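Local coordinates for protein ochratoxinase (Aspergillus niger, PDB 4C65) that hydrolyses the mycotoxin ochratoxin A to ochratoxin alpha and L-phenylalanine, acting as a zinc-dependent carboxypeptidase of the amidohydrolase superfamily, at residues 14-19 against 360-365; 254-259 against 271-276. All blocks are in the same frame, centred on the assembly; numbering follows the deposited sequence.

Contact 1 of 2, residues 14-19 against 360-365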
loop_
_atom_site.group_PDB
_atom_site.type_symbol
_atom_site.label_atom_id
_atom_site.label_comp_id
_atom_site.label_asym_id
_atom_site.label_seq_id
_atom_site.Cartn_x
_atom_site.Cartn_y
_atom_site.Cartn_z
ATOM N N LEU A 14 63.036 -11.195 -10.735
ATOM C CA LEU A 14 62.699 -9.779 -10.808
ATOM C C LEU A 14 61.531 -9.491 -9.868
ATOM O O LEU A 14 60.510 -10.175 -9.910
ATOM C CB LEU A 14 62.306 -9.427 -12.242
ATOM C CG LEU A 14 61.958 -7.969 -12.529
ATOM C CD1 LEU A 14 63.207 -7.102 -12.498
ATOM C CD2 LEU A 14 61.256 -7.866 -13.873
ATOM N N LEU A 15 61.677 -8.460 -9.038
ATOM C CA LEU A 15 60.618 -8.059 -8.121
ATOM C C LEU A 15 60.159 -6.645 -8.440
ATOM O O LEU A 15 60.943 -5.714 -8.375
ATOM C CB LEU A 15 61.077 -8.170 -6.667
ATOM C CG LEU A 15 59.994 -7.955 -5.595
ATOM C CD1 LEU A 15 60.211 -8.859 -4.398
ATOM C CD2 LEU A 15 59.912 -6.505 -5.136
ATOM N N ILE A 16 58.880 -6.523 -8.813
ATOM C CA ILE A 16 58.269 -5.252 -9.152
ATOM C C ILE A 16 57.449 -4.813 -7.940
ATOM O O ILE A 16 56.402 -5.394 -7.665
ATOM C CB ILE A 16 57.391 -5.383 -10.421
ATOM C CG1 ILE A 16 58.243 -5.890 -11.592
ATOM C CG2 ILE A 16 56.766 -4.039 -10.778
ATOM C CD1 ILE A 16 57.464 -6.531 -12.712
ATOM N N PRO A 17 57.952 -3.821 -7.186
ATOM C CA PRO A 17 57.314 -3.498 -5.928
ATOM C C PRO A 17 55.959 -2.800 -6.058
ATOM O O PRO A 17 55.179 -2.791 -5.105
ATOM C CB PRO A 17 58.349 -2.610 -5.235
ATOM C CG PRO A 17 59.027 -1.921 -6.356
ATOM C CD PRO A 17 59.116 -2.965 -7.437
ATOM N N GLY A 18 55.689 -2.197 -7.212
ATOM C CA GLY A 18 54.420 -1.491 -7.429
ATOM C C GLY A 18 54.630 -0.001 -7.578
ATOM O O GLY A 18 54.138 0.610 -8.549
ATOM N N ASP A 19 55.370 0.592 -6.643
ATOM C CA ASP A 19 55.790 1.980 -6.762
ATOM C C ASP A 19 57.274 2.053 -6.459
ATOM O O ASP A 19 57.664 2.116 -5.314
ATOM C CB ASP A 19 55.011 2.863 -5.783
ATOM C CG ASP A 19 55.323 4.349 -5.943
ATOM O OD1 ASP A 19 56.090 4.754 -6.835
ATOM O OD2 ASP A 19 54.769 5.148 -5.178
ATOM N N GLU A 360 54.644 2.253 -15.186
ATOM C CA GLU A 360 53.587 3.176 -14.734
ATOM C C GLU A 360 52.212 2.532 -14.773
ATOM O O GLU A 360 51.392 2.751 -13.878
ATOM C CB GLU A 360 53.581 4.436 -15.580
ATOM C CG GLU A 360 54.728 5.390 -15.271
ATOM C CD GLU A 360 54.954 6.412 -16.386
ATOM O OE1 GLU A 360 54.281 6.383 -17.431
ATOM O OE2 GLU A 360 55.855 7.251 -16.247
ATOM N N ALA A 361 51.966 1.729 -15.803
ATOM C CA ALA A 361 50.706 1.009 -15.932
ATOM C C ALA A 361 50.490 0.080 -14.749
ATOM O O ALA A 361 49.399 0.029 -14.175
ATOM C CB ALA A 361 50.672 0.220 -17.227
ATOM N N ILE A 362 51.541 -0.628 -14.380
ATOM C CA ILE A 362 51.489 -1.521 -13.227
ATOM C C ILE A 362 51.244 -0.763 -11.933
ATOM O O ILE A 362 50.482 -1.218 -11.093
ATOM C CB ILE A 362 52.754 -2.393 -13.145
ATOM C CG1 ILE A 362 52.683 -3.476 -14.240
ATOM C CG2 ILE A 362 52.897 -3.039 -11.766
ATOM C CD1 ILE A 362 53.948 -4.284 -14.418
ATOM N N LYS A 363 51.849 0.414 -11.803
ATOM C CA LYS A 363 51.646 1.300 -10.648
ATOM C C LYS A 363 50.179 1.710 -10.523
ATOM O O LYS A 363 49.592 1.700 -9.444
ATOM C CB LYS A 363 52.515 2.539 -10.817
ATOM C CG LYS A 363 52.432 3.517 -9.667
ATOM C CD LYS A 363 53.037 4.875 -9.943
ATOM C CE LYS A 363 52.974 5.648 -8.699
ATOM N NZ LYS A 363 54.080 6.567 -8.355
ATOM N N ALA A 364 49.590 2.039 -11.657
ATOM C CA ALA A 364 48.177 2.418 -11.716
ATOM C C ALA A 364 47.241 1.245 -11.377
ATOM O O ALA A 364 46.108 1.472 -10.948
ATOM C CB ALA A 364 47.842 2.978 -13.092
ATOM N N ALA A 365 47.708 0.013 -11.552
ATOM C CA ALA A 365 46.894 -1.149 -11.224
ATOM C C ALA A 365 47.235 -1.788 -9.882
ATOM O O ALA A 365 46.582 -2.745 -9.466
ATOM C CB ALA A 365 47.008 -2.179 -12.317
#

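Contact 2 of 2, residues 254-259 against 271-276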
loop_
_atom_site.group_PDB
_atom_site.type_symbol
_atom_site.label_atom_id
_atom_site.label_comp_id
_atom_site.label_asym_id
_atom_site.label_seq_id
_atom_site.Cartn_x
_atom_site.Cartn_y
_atom_site.Cartn_z
ATOM N N ALA A 254 31.083 19.561 -11.454
ATOM C CA ALA A 254 30.149 19.477 -10.348
ATOM C C ALA A 254 30.603 18.402 -9.351
ATOM O O ALA A 254 30.477 18.585 -8.136
ATOM C CB ALA A 254 28.740 19.193 -10.849
ATOM N N ALA A 255 31.144 17.298 -9.860
ATOM C CA ALA A 255 31.602 16.209 -8.994
ATOM C C ALA A 255 32.798 16.677 -8.176
ATOM O O ALA A 255 32.906 16.371 -7.003
ATOM C CB ALA A 255 31.951 14.992 -9.809
ATOM N N ILE A 256 33.687 17.438 -8.793
ATOM C CA ILE A 256 34.884 17.933 -8.110
ATOM C C ILE A 256 34.528 18.945 -7.014
ATOM O O ILE A 256 34.942 18.802 -5.869
ATOM C CB ILE A 256 35.857 18.570 -9.124
ATOM C CG1 ILE A 256 36.471 17.456 -9.987
ATOM C CG2 ILE A 256 36.926 19.399 -8.410
ATOM C CD1 ILE A 256 37.364 17.960 -11.107
ATOM N N LYS A 257 33.713 19.920 -7.370
ATOM C CA LYS A 257 33.175 20.890 -6.424
ATOM C C LYS A 257 32.497 20.254 -5.218
ATOM O O LYS A 257 32.709 20.693 -4.109
ATOM C CB LYS A 257 32.178 21.755 -7.158
ATOM C CG LYS A 257 31.818 23.064 -6.559
ATOM C CD LYS A 257 30.719 23.745 -7.392
ATOM C CE LYS A 257 29.913 24.852 -6.695
ATOM N NZ LYS A 257 30.611 25.476 -5.535
ATOM N N ALA A 258 31.720 19.196 -5.437
ATOM C CA ALA A 258 30.995 18.508 -4.360
ATOM C C ALA A 258 31.903 17.763 -3.388
ATOM O O ALA A 258 31.528 17.566 -2.236
ATOM C CB ALA A 258 29.993 17.537 -4.942
ATOM N N GLY A 259 33.092 17.356 -3.849
ATOM C CA GLY A 259 34.067 16.695 -3.002
ATOM C C GLY A 259 34.343 15.248 -3.357
ATOM O O GLY A 259 34.963 14.538 -2.574
ATOM N N GLU A 271 42.793 20.722 -19.438
ATOM C CA GLU A 271 43.838 21.236 -18.567
ATOM C C GLU A 271 43.306 21.673 -17.207
ATOM O O GLU A 271 43.891 21.336 -16.189
ATOM C CB GLU A 271 44.626 22.352 -19.231
ATOM C CG GLU A 271 45.843 22.700 -18.400
ATOM C CD GLU A 271 46.723 23.828 -18.931
ATOM O OE1 GLU A 271 46.677 24.228 -20.124
ATOM O OE2 GLU A 271 47.511 24.361 -18.111
ATOM N N GLU A 272 42.202 22.407 -17.191
ATOM C CA GLU A 272 41.613 22.874 -15.945
ATOM C C GLU A 272 41.269 21.718 -14.994
ATOM O O GLU A 272 41.560 21.793 -13.803
ATOM C CB GLU A 272 40.362 23.713 -16.235
ATOM C CG GLU A 272 39.555 24.064 -14.992
ATOM C CD GLU A 272 38.431 25.050 -15.252
ATOM O OE1 GLU A 272 38.066 25.273 -16.432
ATOM O OE2 GLU A 272 37.903 25.592 -14.265
ATOM N N VAL A 273 40.662 20.651 -15.533
ATOM C CA VAL A 273 40.322 19.443 -14.770
ATOM C C VAL A 273 41.564 18.730 -14.201
ATOM O O VAL A 273 41.583 18.358 -13.029
ATOM C CB VAL A 273 39.559 18.436 -15.646
ATOM C CG1 VAL A 273 39.308 17.146 -14.891
ATOM C CG2 VAL A 273 38.233 19.029 -16.104
ATOM N N TRP A 274 42.589 18.548 -15.027
ATOM C CA TRP A 274 43.800 17.857 -14.586
ATOM C C TRP A 274 44.421 18.572 -13.386
ATOM O O TRP A 274 44.738 17.938 -12.371
ATOM C CB TRP A 274 44.830 17.729 -15.711
ATOM C CG TRP A 274 44.283 17.141 -16.992
ATOM C CD1 TRP A 274 43.348 16.163 -17.105
ATOM C CD2 TRP A 274 44.663 17.489 -18.335
ATOM N NE1 TRP A 274 43.114 15.882 -18.433
ATOM C CE2 TRP A 274 43.907 16.686 -19.206
ATOM C CE3 TRP A 274 45.556 18.417 -18.878
ATOM C CZ2 TRP A 274 44.000 16.792 -20.590
ATOM C CZ3 TRP A 274 45.674 18.503 -20.269
ATOM C CH2 TRP A 274 44.900 17.695 -21.107
ATOM N N GLU A 275 44.565 19.887 -13.490
ATOM C CA GLU A 275 45.118 20.687 -12.400
ATOM C C GLU A 275 44.286 20.588 -11.133
ATOM O O GLU A 275 44.837 20.416 -10.045
ATOM C CB GLU A 275 45.248 22.164 -12.814
ATOM C CG GLU A 275 46.351 22.392 -13.833
ATOM C CD GLU A 275 47.632 21.667 -13.447
ATOM O OE1 GLU A 275 48.099 21.882 -12.303
ATOM O OE2 GLU A 275 48.150 20.852 -14.263
ATOM N N LEU A 276 42.964 20.702 -11.269
ATOM C CA LEU A 276 42.075 20.555 -10.130
ATOM C C LEU A 276 42.226 19.191 -9.476
ATOM O O LEU A 276 42.210 19.089 -8.238
ATOM C CB LEU A 276 40.598 20.766 -10.512
ATOM C CG LEU A 276 40.113 22.211 -10.543
ATOM C CD1 LEU A 276 38.705 22.282 -11.135
ATOM C CD2 LEU A 276 40.116 22.828 -9.154
#

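Contact 1 of 2, residues 14-19 against 360-365
Ile16 meets Ile362 where the N-terminal strand 7-15 runs out into a loop and passes helix 358-365. In the two-domain amidohydrolase fold, a twisted TIM barrel with a smaller beta-sandwich, this contact brings a segment near the N-terminus against one 340 residues further along the chain. The methyl branches do the touching: Ile16 CG2 lies 4.1 Å from Ile362 CG2, and the two side chains cross at about a right angle. In Ile16, CG2 stands opposite the backbone N (chi1 -58°), which turns this branch rather than CG1 to the helix. Strand 60-67 adds to the apolar layer, with Val60 against Ile16 and Met62 against Ile362.

At Gly18 the backbone comes closest, its CA 5.1 Å from the CA of Lys363. Its positive phi of 113° would jam a CB against the preceding carbonyl oxygen, which accounts for the glycine. Gly18 O sits 3.3 Å from Lys363 CA in a CA-H...O contact, and Lys363 CB packs 3.4 Å from the same oxygen.

Asp19 ends the segment at the exposed margin. Its side chain runs alongside that of Lys363, both pointing the same way, and they join in a salt bridge. Lys363 NZ donates to Asp19 OD1 over 3.1 Å, approaching from above the carboxylate, 58° out of its plane.

Contact 2 of 2, residues 254-259 against 271-276
Ile256 reaches out from helix 249-258 and lays its CD1 methyl over two side chains of helix 271-280. CD1 is 4.3 Å from Val273 CG1 and equally 4.3 Å from Leu276 CB, so one methyl meets residues three apart, on successive turns of the partner helix. The extended chain explains the reach: chi2 of 175° carries CD1 straight out from the helix, while the nearest CA atoms, those of Ile256 and Leu276, remain 7.9 Å apart. With no hydrogen bond across the segments and 125 Å² buried in all, the contact is purely apolar and small. These helices flank strand 262-263 in the chain, so 249-258, 262-263 and 271-280 follow the beta/alpha alternation of a TIM barrel, and the two outer helices meet as sequence neighbours. Strand 262-263 leads to His265, a ligand of the second zinc, whose side chain lies about 11 Å from that of Val273. Met253 and Ile252, one turn earlier on the first helix, extend the apolar seam to Leu276 and Val273 respectively. The first helix closes in a Schellman motif at Gly259, whose phi is positive (114°); Gly259 N makes a weak bond to Ile256 O at 3.1 Å.

Both contacts are mostly buried, but their chemistry differs. Contact 1 sets a loop leaving a strand against a helix and mixes an apolar pair, a backbone CH...O contact and a salt bridge at an exposed edge; contact 2 joins two helices by apolar side chains alone. They share no helix or strand. Contact 1 joins segments far apart in sequence and lies away from the annotated sites, whereas contact 2 links the helices that precede and follow one short strand in the chain, nearer the zinc ligand His265. Along the chain contact 2 falls between the segments of contact 1, yet their centres are 27 Å apart and their nearest atoms about 14 Å, without touching.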